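Local coordinates for phosphotriesterase homology protein (Escherichia coli, PDB 1BF6) that hydrolyses phosphorylated glyceryl acetates, and also aromatic acetates and propionates, as a monomeric metallo-hydrolase that binds two zinc ions, at residues R95-L100 / E136-I141; N61-L66 / D113-K118; L188-D193 / S214-E219. All blocks are in the same frame, centred on the assembly; numbering follows the deposited sequence.

Contact 1 (R95-L100 / E136-I141); sequences RSVQEL and EEKVFI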
loop_
_atom_site.group_PDB
_atom_site.type_symbol
_atom_site.label_atom_id
_atom_site.label_comp_id
_atom_site.label_asym_id
_atom_site.label_seq_id
_atom_site.Cartn_x
_atom_site.Cartn_y
_atom_site.Cartn_z
ATOM N N ARG A 95 15.616 -9.325 -18.126
ATOM C CA ARG A 95 15.006 -8.268 -18.933
ATOM C C ARG A 95 15.755 -6.965 -18.640
ATOM O O ARG A 95 16.446 -6.848 -17.622
ATOM C CB ARG A 95 13.515 -8.118 -18.614
ATOM C CG ARG A 95 12.687 -9.249 -19.167
ATOM C CD ARG A 95 11.238 -9.122 -18.824
ATOM N NE ARG A 95 10.523 -10.345 -19.163
ATOM C CZ ARG A 95 9.227 -10.545 -18.951
ATOM N NH1 ARG A 95 8.481 -9.594 -18.399
ATOM N NH2 ARG A 95 8.682 -11.714 -19.257
ATOM N N SER A 96 15.696 -6.018 -19.570
ATOM C CA SER A 96 16.363 -4.736 -19.367
ATOM C C SER A 96 15.411 -3.841 -18.576
ATOM O O SER A 96 14.190 -4.061 -18.579
ATOM C CB SER A 96 16.647 -4.066 -20.711
ATOM O OG SER A 96 15.430 -3.631 -21.311
ATOM N N VAL A 97 15.967 -2.813 -17.944
ATOM C CA VAL A 97 15.163 -1.862 -17.182
ATOM C C VAL A 97 14.054 -1.257 -18.066
ATOM O O VAL A 97 12.946 -1.016 -17.595
ATOM C CB VAL A 97 16.064 -0.774 -16.522
ATOM C CG1 VAL A 97 16.783 0.058 -17.578
ATOM C CG2 VAL A 97 15.249 0.118 -15.597
ATOM N N GLN A 98 14.335 -1.084 -19.364
ATOM C CA GLN A 98 13.352 -0.541 -20.311
ATOM C C GLN A 98 12.177 -1.501 -20.509
ATOM O O GLN A 98 11.022 -1.080 -20.630
ATOM C CB GLN A 98 13.995 -0.253 -21.686
ATOM C CG GLN A 98 14.919 0.951 -21.729
ATOM C CD GLN A 98 16.324 0.648 -21.250
ATOM O OE1 GLN A 98 16.727 -0.518 -21.098
ATOM N NE2 GLN A 98 17.089 1.705 -21.011
ATOM N N GLU A 99 12.468 -2.795 -20.583
ATOM C CA GLU A 99 11.406 -3.779 -20.755
ATOM C C GLU A 99 10.527 -3.809 -19.495
ATOM O O GLU A 99 9.297 -3.881 -19.596
ATOM C CB GLU A 99 11.992 -5.161 -21.061
ATOM C CG GLU A 99 12.522 -5.306 -22.499
ATOM C CD GLU A 99 13.346 -6.566 -22.711
ATOM O OE1 GLU A 99 14.138 -6.921 -21.823
ATOM O OE2 GLU A 99 13.210 -7.195 -23.780
ATOM N N LEU A 100 11.155 -3.707 -18.322
ATOM C CA LEU A 100 10.402 -3.703 -17.058
ATOM C C LEU A 100 9.460 -2.481 -17.032
ATOM O O LEU A 100 8.267 -2.619 -16.748
ATOM C CB LEU A 100 11.347 -3.708 -15.849
ATOM C CG LEU A 100 12.246 -4.951 -15.682
ATOM C CD1 LEU A 100 13.120 -4.825 -14.452
ATOM C CD2 LEU A 100 11.413 -6.236 -15.639
ATOM N N GLU A 136 16.555 -4.792 -6.991
ATOM C CA GLU A 136 15.558 -3.864 -6.456
ATOM C C GLU A 136 15.826 -2.459 -7.020
ATOM O O GLU A 136 14.892 -1.752 -7.400
ATOM C CB GLU A 136 15.609 -3.865 -4.931
ATOM C CG GLU A 136 14.906 -5.079 -4.338
ATOM C CD GLU A 136 15.271 -5.350 -2.895
ATOM O OE1 GLU A 136 16.082 -4.610 -2.305
ATOM O OE2 GLU A 136 14.734 -6.329 -2.347
ATOM N N GLU A 137 17.099 -2.070 -7.094
ATOM C CA GLU A 137 17.465 -0.772 -7.650
ATOM C C GLU A 137 16.929 -0.658 -9.077
ATOM O O GLU A 137 16.326 0.352 -9.446
ATOM C CB GLU A 137 18.979 -0.580 -7.659
ATOM C CG GLU A 137 19.397 0.725 -8.346
ATOM C CD GLU A 137 20.894 0.930 -8.387
ATOM O OE1 GLU A 137 21.640 -0.063 -8.545
ATOM O OE2 GLU A 137 21.328 2.090 -8.284
ATOM N N LYS A 138 17.128 -1.717 -9.860
ATOM C CA LYS A 138 16.675 -1.780 -11.250
ATOM C C LYS A 138 15.154 -1.637 -11.323
ATOM O O LYS A 138 14.624 -0.932 -12.188
ATOM C CB LYS A 138 17.100 -3.114 -11.860
ATOM C CG LYS A 138 16.799 -3.307 -13.328
ATOM C CD LYS A 138 17.138 -4.753 -13.693
ATOM C CE LYS A 138 17.195 -4.992 -15.177
ATOM N NZ LYS A 138 17.631 -6.406 -15.418
ATOM N N VAL A 139 14.445 -2.316 -10.418
ATOM C CA VAL A 139 12.987 -2.209 -10.403
ATOM C C VAL A 139 12.559 -0.757 -10.057
ATOM O O VAL A 139 11.654 -0.217 -10.680
ATOM C CB VAL A 139 12.346 -3.252 -9.439
ATOM C CG1 VAL A 139 10.871 -2.898 -9.155
ATOM C CG2 VAL A 139 12.406 -4.653 -10.081
ATOM N N PHE A 140 13.219 -0.137 -9.087
ATOM C CA PHE A 140 12.905 1.242 -8.725
ATOM C C PHE A 140 13.193 2.214 -9.888
ATOM O O PHE A 140 12.457 3.182 -10.096
ATOM C CB PHE A 140 13.652 1.656 -7.463
ATOM C CG PHE A 140 12.870 1.412 -6.194
ATOM C CD1 PHE A 140 12.664 0.118 -5.721
ATOM C CD2 PHE A 140 12.297 2.477 -5.497
ATOM C CE1 PHE A 140 11.891 -0.120 -4.573
ATOM C CE2 PHE A 140 11.524 2.249 -4.345
ATOM C CZ PHE A 140 11.320 0.947 -3.884
ATOM N N ILE A 141 14.245 1.949 -10.664
ATOM C CA ILE A 141 14.547 2.816 -11.810
ATOM C C ILE A 141 13.456 2.652 -12.875
ATOM O O ILE A 141 12.987 3.637 -13.456
ATOM C CB ILE A 141 15.959 2.545 -12.384
ATOM C CG1 ILE A 141 16.994 2.962 -11.349
ATOM C CG2 ILE A 141 16.166 3.337 -13.693
ATOM C CD1 ILE A 141 18.387 2.449 -11.597
#

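Contact 2 (N61-L66 / D113-K118); sequences NAQFML and DGTELK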
loop_
_atom_site.group_PDB
_atom_site.type_symbol
_atom_site.label_atom_id
_atom_site.label_comp_id
_atom_site.label_asym_id
_atom_site.label_seq_id
_atom_site.Cartn_x
_atom_site.Cartn_y
_atom_site.Cartn_z
ATOM N N ASN A 61 -4.980 -10.963 -9.063
ATOM C CA ASN A 61 -6.098 -11.545 -9.782
ATOM C C ASN A 61 -7.082 -10.429 -10.086
ATOM O O ASN A 61 -7.973 -10.135 -9.278
ATOM C CB ASN A 61 -6.774 -12.619 -8.930
ATOM C CG ASN A 61 -7.719 -13.489 -9.723
ATOM O OD1 ASN A 61 -7.752 -14.700 -9.518
ATOM N ND2 ASN A 61 -8.513 -12.891 -10.608
ATOM N N ALA A 62 -6.930 -9.825 -11.263
ATOM C CA ALA A 62 -7.786 -8.727 -11.693
ATOM C C ALA A 62 -9.273 -9.082 -11.704
ATOM O O ALA A 62 -10.100 -8.286 -11.267
ATOM C CB ALA A 62 -7.348 -8.225 -13.083
ATOM N N GLN A 63 -9.613 -10.281 -12.168
ATOM C CA GLN A 63 -11.011 -10.687 -12.231
ATOM C C GLN A 63 -11.652 -10.728 -10.843
ATOM O O GLN A 63 -12.775 -10.256 -10.652
ATOM C CB GLN A 63 -11.160 -12.037 -12.927
ATOM C CG GLN A 63 -12.584 -12.343 -13.300
ATOM C CD GLN A 63 -13.183 -11.280 -14.198
ATOM O OE1 GLN A 63 -12.687 -11.036 -15.299
ATOM N NE2 GLN A 63 -14.238 -10.628 -13.729
ATOM N N PHE A 64 -10.896 -11.244 -9.880
ATOM C CA PHE A 64 -11.334 -11.352 -8.490
ATOM C C PHE A 64 -11.657 -9.966 -7.955
ATOM O O PHE A 64 -12.651 -9.781 -7.246
ATOM C CB PHE A 64 -10.202 -11.967 -7.669
ATOM C CG PHE A 64 -10.570 -12.287 -6.246
ATOM C CD1 PHE A 64 -10.548 -11.302 -5.263
ATOM C CD2 PHE A 64 -10.867 -13.598 -5.877
ATOM C CE1 PHE A 64 -10.812 -11.621 -3.931
ATOM C CE2 PHE A 64 -11.130 -13.928 -4.552
ATOM C CZ PHE A 64 -11.102 -12.942 -3.584
ATOM N N MET A 65 -10.799 -8.996 -8.283
ATOM C CA MET A 65 -10.996 -7.615 -7.841
ATOM C C MET A 65 -12.202 -6.980 -8.538
ATOM O O MET A 65 -12.967 -6.243 -7.910
ATOM C CB MET A 65 -9.723 -6.787 -8.056
ATOM C CG MET A 65 -8.522 -7.303 -7.251
ATOM S SD MET A 65 -7.073 -6.236 -7.249
ATOM C CE MET A 65 -6.388 -6.588 -8.889
ATOM N N LEU A 66 -12.379 -7.282 -9.827
ATOM C CA LEU A 66 -13.512 -6.761 -10.595
ATOM C C LEU A 66 -14.807 -7.300 -9.992
ATOM O O LEU A 66 -15.814 -6.583 -9.902
ATOM C CB LEU A 66 -13.436 -7.214 -12.059
ATOM C CG LEU A 66 -12.452 -6.501 -12.997
ATOM C CD1 LEU A 66 -12.403 -7.242 -14.331
ATOM C CD2 LEU A 66 -12.879 -5.042 -13.192
ATOM N N ASP A 113 -3.993 -8.687 -16.362
ATOM C CA ASP A 113 -4.483 -10.062 -16.365
ATOM C C ASP A 113 -5.544 -10.404 -17.405
ATOM O O ASP A 113 -6.434 -11.226 -17.155
ATOM C CB ASP A 113 -4.953 -10.449 -14.952
ATOM C CG ASP A 113 -3.911 -10.139 -13.879
ATOM O OD1 ASP A 113 -2.701 -10.351 -14.126
ATOM O OD2 ASP A 113 -4.293 -9.671 -12.780
ATOM N N GLY A 114 -5.448 -9.773 -18.574
ATOM C CA GLY A 114 -6.388 -10.046 -19.646
ATOM C C GLY A 114 -7.778 -9.473 -19.462
ATOM O O GLY A 114 -8.692 -9.842 -20.189
ATOM N N THR A 115 -7.939 -8.552 -18.516
ATOM C CA THR A 115 -9.240 -7.943 -18.264
ATOM C C THR A 115 -9.244 -6.472 -18.677
ATOM O O THR A 115 -8.214 -5.908 -19.061
ATOM C CB THR A 115 -9.635 -8.013 -16.749
ATOM O OG1 THR A 115 -8.795 -7.134 -15.989
ATOM C CG2 THR A 115 -9.480 -9.423 -16.205
ATOM N N GLU A 116 -10.403 -5.846 -18.511
ATOM C CA GLU A 116 -10.604 -4.439 -18.822
ATOM C C GLU A 116 -10.035 -3.544 -17.707
ATOM O O GLU A 116 -9.852 -2.344 -17.906
ATOM C CB GLU A 116 -12.103 -4.162 -19.017
ATOM C CG GLU A 116 -12.974 -4.331 -17.740
ATOM C CD GLU A 116 -13.588 -5.728 -17.554
ATOM O OE1 GLU A 116 -13.069 -6.733 -18.107
ATOM O OE2 GLU A 116 -14.610 -5.815 -16.828
ATOM N N LEU A 117 -9.758 -4.124 -16.538
ATOM C CA LEU A 117 -9.206 -3.366 -15.412
ATOM C C LEU A 117 -7.762 -2.937 -15.709
ATOM O O LEU A 117 -6.994 -3.702 -16.294
ATOM C CB LEU A 117 -9.255 -4.212 -14.116
ATOM C CG LEU A 117 -8.792 -3.572 -12.793
ATOM C CD1 LEU A 117 -9.616 -2.307 -12.507
ATOM C CD2 LEU A 117 -8.923 -4.553 -11.632
ATOM N N LYS A 118 -7.405 -1.714 -15.310
ATOM C CA LYS A 118 -6.058 -1.185 -15.520
ATOM C C LYS A 118 -5.416 -0.854 -14.192
ATOM O O LYS A 118 -6.113 -0.520 -13.232
ATOM C CB LYS A 118 -6.104 0.103 -16.362
ATOM C CG LYS A 118 -6.625 -0.079 -17.778
ATOM C CD LYS A 118 -6.847 1.258 -18.455
ATOM C CE LYS A 118 -7.450 1.080 -19.843
ATOM N NZ LYS A 118 -8.764 0.383 -19.775
HETATM O O HOH W 1 -16.030 -8.275 -14.960
HETATM O O HOH W 2 -13.185 -9.379 -17.295
#

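Contact 3 (L188-D193 / S214-E219); sequences LKDNLD and SYYPDE. With SO4 (sulfate ion), chain F; SO4 (sulfate ion), chain E.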
loop_
_atom_site.group_PDB
_atom_site.type_symbol
_atom_site.label_atom_id
_atom_site.label_comp_id
_atom_site.label_asym_id
_atom_site.label_seq_id
_atom_site.Cartn_x
_atom_site.Cartn_y
_atom_site.Cartn_z
ATOM N N LEU A 188 6.810 0.133 11.763
ATOM C CA LEU A 188 7.181 -1.169 12.328
ATOM C C LEU A 188 8.281 -1.059 13.393
ATOM O O LEU A 188 8.777 -2.060 13.907
ATOM C CB LEU A 188 7.562 -2.155 11.217
ATOM C CG LEU A 188 6.363 -2.689 10.433
ATOM C CD1 LEU A 188 6.793 -3.381 9.143
ATOM C CD2 LEU A 188 5.574 -3.627 11.319
ATOM N N LYS A 189 8.618 0.176 13.753
ATOM C CA LYS A 189 9.626 0.472 14.768
ATOM C C LYS A 189 9.572 1.973 15.062
ATOM O O LYS A 189 8.857 2.712 14.372
ATOM C CB LYS A 189 11.030 0.100 14.269
ATOM C CG LYS A 189 11.531 0.975 13.137
ATOM C CD LYS A 189 12.987 0.725 12.856
ATOM C CE LYS A 189 13.426 1.466 11.615
ATOM N NZ LYS A 189 14.833 1.143 11.289
ATOM N N ASP A 190 10.271 2.406 16.115
ATOM C CA ASP A 190 10.344 3.823 16.471
ATOM C C ASP A 190 11.092 4.365 15.261
ATOM O O ASP A 190 12.274 4.081 15.075
ATOM C CB ASP A 190 11.151 4.030 17.765
ATOM C CG ASP A 190 10.428 3.493 19.021
ATOM O OD1 ASP A 190 9.239 3.129 18.933
ATOM O OD2 ASP A 190 11.055 3.440 20.106
ATOM N N ASN A 191 10.379 5.115 14.430
ATOM C CA ASN A 191 10.927 5.598 13.167
ATOM C C ASN A 191 10.675 7.094 12.910
ATOM O O ASN A 191 10.691 7.542 11.761
ATOM C CB ASN A 191 10.243 4.744 12.081
ATOM C CG ASN A 191 10.992 4.718 10.750
ATOM O OD1 ASN A 191 10.382 4.463 9.713
ATOM N ND2 ASN A 191 12.304 4.916 10.782
ATOM N N LEU A 192 10.494 7.877 13.973
ATOM C CA LEU A 192 10.203 9.304 13.812
ATOM C C LEU A 192 11.241 10.114 13.035
ATOM O O LEU A 192 10.885 10.868 12.133
ATOM C CB LEU A 192 9.920 9.967 15.168
ATOM C CG LEU A 192 9.234 11.329 15.090
ATOM C CD1 LEU A 192 7.926 11.222 14.314
ATOM C CD2 LEU A 192 8.986 11.850 16.492
ATOM N N ASP A 193 12.518 9.935 13.352
ATOM C CA ASP A 193 13.561 10.693 12.664
ATOM C C ASP A 193 13.481 10.524 11.164
ATOM O O ASP A 193 13.369 11.512 10.439
ATOM C CB ASP A 193 14.946 10.321 13.179
ATOM C CG ASP A 193 15.157 10.753 14.613
ATOM O OD1 ASP A 193 14.697 11.863 14.980
ATOM O OD2 ASP A 193 15.770 9.982 15.381
ATOM N N SER A 214 2.485 -7.801 17.074
ATOM C CA SER A 214 3.573 -8.710 17.419
ATOM C C SER A 214 4.862 -8.207 16.767
ATOM O O SER A 214 5.962 -8.661 17.087
ATOM C CB SER A 214 3.243 -10.135 16.979
ATOM O OG SER A 214 2.127 -10.622 17.710
ATOM N N TYR A 215 4.721 -7.263 15.842
ATOM C CA TYR A 215 5.871 -6.663 15.169
ATOM C C TYR A 215 6.193 -5.353 15.876
ATOM O O TYR A 215 7.346 -5.067 16.206
ATOM C CB TYR A 215 5.542 -6.341 13.706
ATOM C CG TYR A 215 5.480 -7.523 12.761
ATOM C CD1 TYR A 215 6.407 -8.566 12.843
ATOM C CD2 TYR A 215 4.527 -7.566 11.739
ATOM C CE1 TYR A 215 6.391 -9.615 11.924
ATOM C CE2 TYR A 215 4.498 -8.604 10.818
ATOM C CZ TYR A 215 5.431 -9.624 10.911
ATOM O OH TYR A 215 5.411 -10.648 9.988
ATOM N N TYR A 216 5.142 -4.578 16.130
ATOM C CA TYR A 216 5.257 -3.266 16.762
ATOM C C TYR A 216 3.874 -2.945 17.341
ATOM O O TYR A 216 2.859 -3.218 16.702
ATOM C CB TYR A 216 5.638 -2.254 15.675
ATOM C CG TYR A 216 6.037 -0.883 16.151
ATOM C CD1 TYR A 216 7.196 -0.689 16.898
ATOM C CD2 TYR A 216 5.273 0.231 15.814
ATOM C CE1 TYR A 216 7.581 0.593 17.297
ATOM C CE2 TYR A 216 5.652 1.503 16.199
ATOM C CZ TYR A 216 6.797 1.680 16.933
ATOM O OH TYR A 216 7.168 2.953 17.295
ATOM N N PRO A 217 3.816 -2.361 18.550
ATOM C CA PRO A 217 2.512 -2.044 19.151
ATOM C C PRO A 217 1.751 -0.814 18.630
ATOM O O PRO A 217 2.341 0.243 18.390
ATOM C CB PRO A 217 2.847 -1.928 20.637
ATOM C CG PRO A 217 4.232 -1.372 20.633
ATOM C CD PRO A 217 4.922 -2.095 19.495
ATOM N N ASP A 218 0.437 -0.968 18.475
ATOM C CA ASP A 218 -0.447 0.117 18.024
ATOM C C ASP A 218 -0.307 1.352 18.919
ATOM O O ASP A 218 -0.474 2.485 18.453
ATOM C CB ASP A 218 -1.921 -0.321 18.008
ATOM C CG ASP A 218 -2.314 -1.073 16.745
ATOM O OD1 ASP A 218 -1.575 -1.038 15.730
ATOM O OD2 ASP A 218 -3.390 -1.706 16.759
ATOM N N GLU A 219 -0.031 1.130 20.205
ATOM C CA GLU A 219 0.147 2.228 21.152
ATOM C C GLU A 219 1.299 3.131 20.703
ATOM O O GLU A 219 1.248 4.355 20.861
ATOM C CB GLU A 219 0.435 1.684 22.557
ATOM C CG GLU A 219 0.683 2.779 23.591
ATOM C CD GLU A 219 1.026 2.239 24.981
ATOM O OE1 GLU A 219 1.143 0.998 25.138
ATOM O OE2 GLU A 219 1.183 3.063 25.917
HETATM S S SO4 F . 2.779 -10.728 7.444
HETATM O O1 SO4 F . 3.351 -11.879 8.137
HETATM O O2 SO4 F . 2.338 -11.157 6.048
HETATM O O3 SO4 F . 1.526 -10.151 8.159
HETATM O O4 SO4 F . 3.813 -9.606 7.394
HETATM S S SO4 E . 17.010 2.402 8.470
HETATM O O1 SO4 E . 17.722 1.405 9.264
HETATM O O2 SO4 E . 17.160 2.082 6.982
HETATM O O3 SO4 E . 15.487 2.435 8.777
HETATM O O4 SO4 E . 17.561 3.788 8.809
HETATM O O HOH W 3 10.041 -3.026 16.209
#

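Contact 1 (R95-L100 / E136-I141)
Lys138, on helix 134-150, reaches across to the start of helix 97-109 and donates from NZ to the backbone oxygen of Arg95. These two helices belong to the outer helical layer of the TIM barrel. The bond from Lys138 NZ to Arg95 O is modelled at an unusually short 2.5 Å, a length best taken with caution, and it arrives almost in line with the carbonyl, at a C=O...N angle of 173°. With CG anti to the backbone N (chi1 -176°), the extended chain spans the gap between the helices and sets the ammonium group beside the carbonyl; NZ also donates to the Val92 carbonyl. Leu100 crosses the lysine's methylene chain at about a right angle, its CD1 4.1 Å from Lys138 CD, and reaches more distantly to Val139. One turn on from Lys138, Ile141 offers CG2 to Val97 CG2 at 3.9 Å. The same Val97 methyl lies 3.6 Å from Lys138 O. Behind this first shell, Ser96 and Glu99 form a capping box at the start of the helix, on whose first turn Val97 lies. Glu99 N donates to Ser96 OG at 3.2 Å, and Ser96 N answers with a bond of 2.9 Å to the anti lone pair of Glu99 OE1.

Contact 2 (N61-L66 / D113-K118)
Ala62, at the first turn of helix 62-72, gives its backbone N-H to Asp113 OD2 at 3.0 Å; the carboxylate oxygen is met on its anti side, 18° out of plane. The same oxygen forms a salt bridge with Arg60, so the negative charge, which probably also suits the helix start, has two partners. The methyl of Ala62 lies 3.4 Å from Thr115 OG1. Next, the Gln63 chain bends at chi2 (58°), bringing OE1 to 3.7 Å from Thr115 CG2. One water joins Gln63 OE1 to Glu116 OE1, while Gln63 NE2 also bonds Asp67. Met65 CE reaches Leu117 CD2 at 4.3 Å, and Leu66 then slides past Leu117 in the opposite direction, its CD2 3.8 Å from Leu117 CB, with CD1 against Thr115 CB and the Glu116 carboxylate. Thr115 OG1 accepts from Leu117 N in an ST turn and is bonded to Ile112 O; a valine here would probably leave both backbone groups without that mate and the turn less firmly set. The loop 113-118, between helix 97-109 and strand 119-120, thus lies along the helix that precedes strand 75-80, and Met65 and Leu117 both rest on Ala78 of that strand.

Contact 3 (L188-D193 / S214-E219)
Tyr216 carries both the hydrogen bond and the broad face contact between these segments. The bond runs from Tyr216 OH to Asp190 OD1, at 2.6 Å, and uses the anti lone pair of the carboxylate oxygen. OD1 lies at the ring edge, in the plane of the ring, while the carboxylate itself is turned 75° from it. A water adds a second polar link, donating to Leu188 O and, weakly, to Tyr215 O.

The face contact is made with backbone rather than with another ring. The ring lies flat against the main chain around the Leu188-Lys189 peptide, with Lys189 N 3.5 Å above its plane and over its centre. Tyr216 CE1 comes within 3.3 Å of Lys189 CA. CG anti to the backbone N (chi1 -170°) carries the ring out along the opposing chain, which brings its hydroxyl to Asp190.

The touching residues lie in the loops that follow barrel strands 181-183 and 204-207 and lead into helices 192-200 and 218-230. This is the end of the TIM barrel where the zinc ligands gather: the Leu188 side chain is about 8 Å from a zinc ion and about 4 Å from that of the ligand His185.

Between apolar side chains, Leu188 meets Tyr215; the two run side by side in the same direction, Leu188 CD2 3.6 Å from Tyr215 CB.

Two sulfate ions, probably from the crystallisation liquor, take up the outlying polar ends. The extended Lys189 chain brings NZ to 2.9 Å from O3 of the sulfate of chain E, and Tyr215 OH donates to O1 of the sulfate of chain F at 3.0 Å.

How the contacts relate
Contacts 1 and 2 are partly buried and contact 3 lies at the surface. Helix 97-109 ties the first two together: contact 1 holds its beginning, contact 2 the loop that follows its end, although their nearest atoms remain about 12 Å apart. Contact 1 joins two outer helices, contact 2 a helix and a loop, and contact 3 two loops. Their chemistry follows: aliphatic packing with a lysine-carbonyl bond in the first, mixed methyl contacts and a carboxylate at a helix start in the second, and an aromatic ring laid on backbone and a tyrosine-carboxylate bond in the third. Waters bridge both contacts 2 and 3, which fall on opposite sides of the chain's centre, about 35 Å apart between centres.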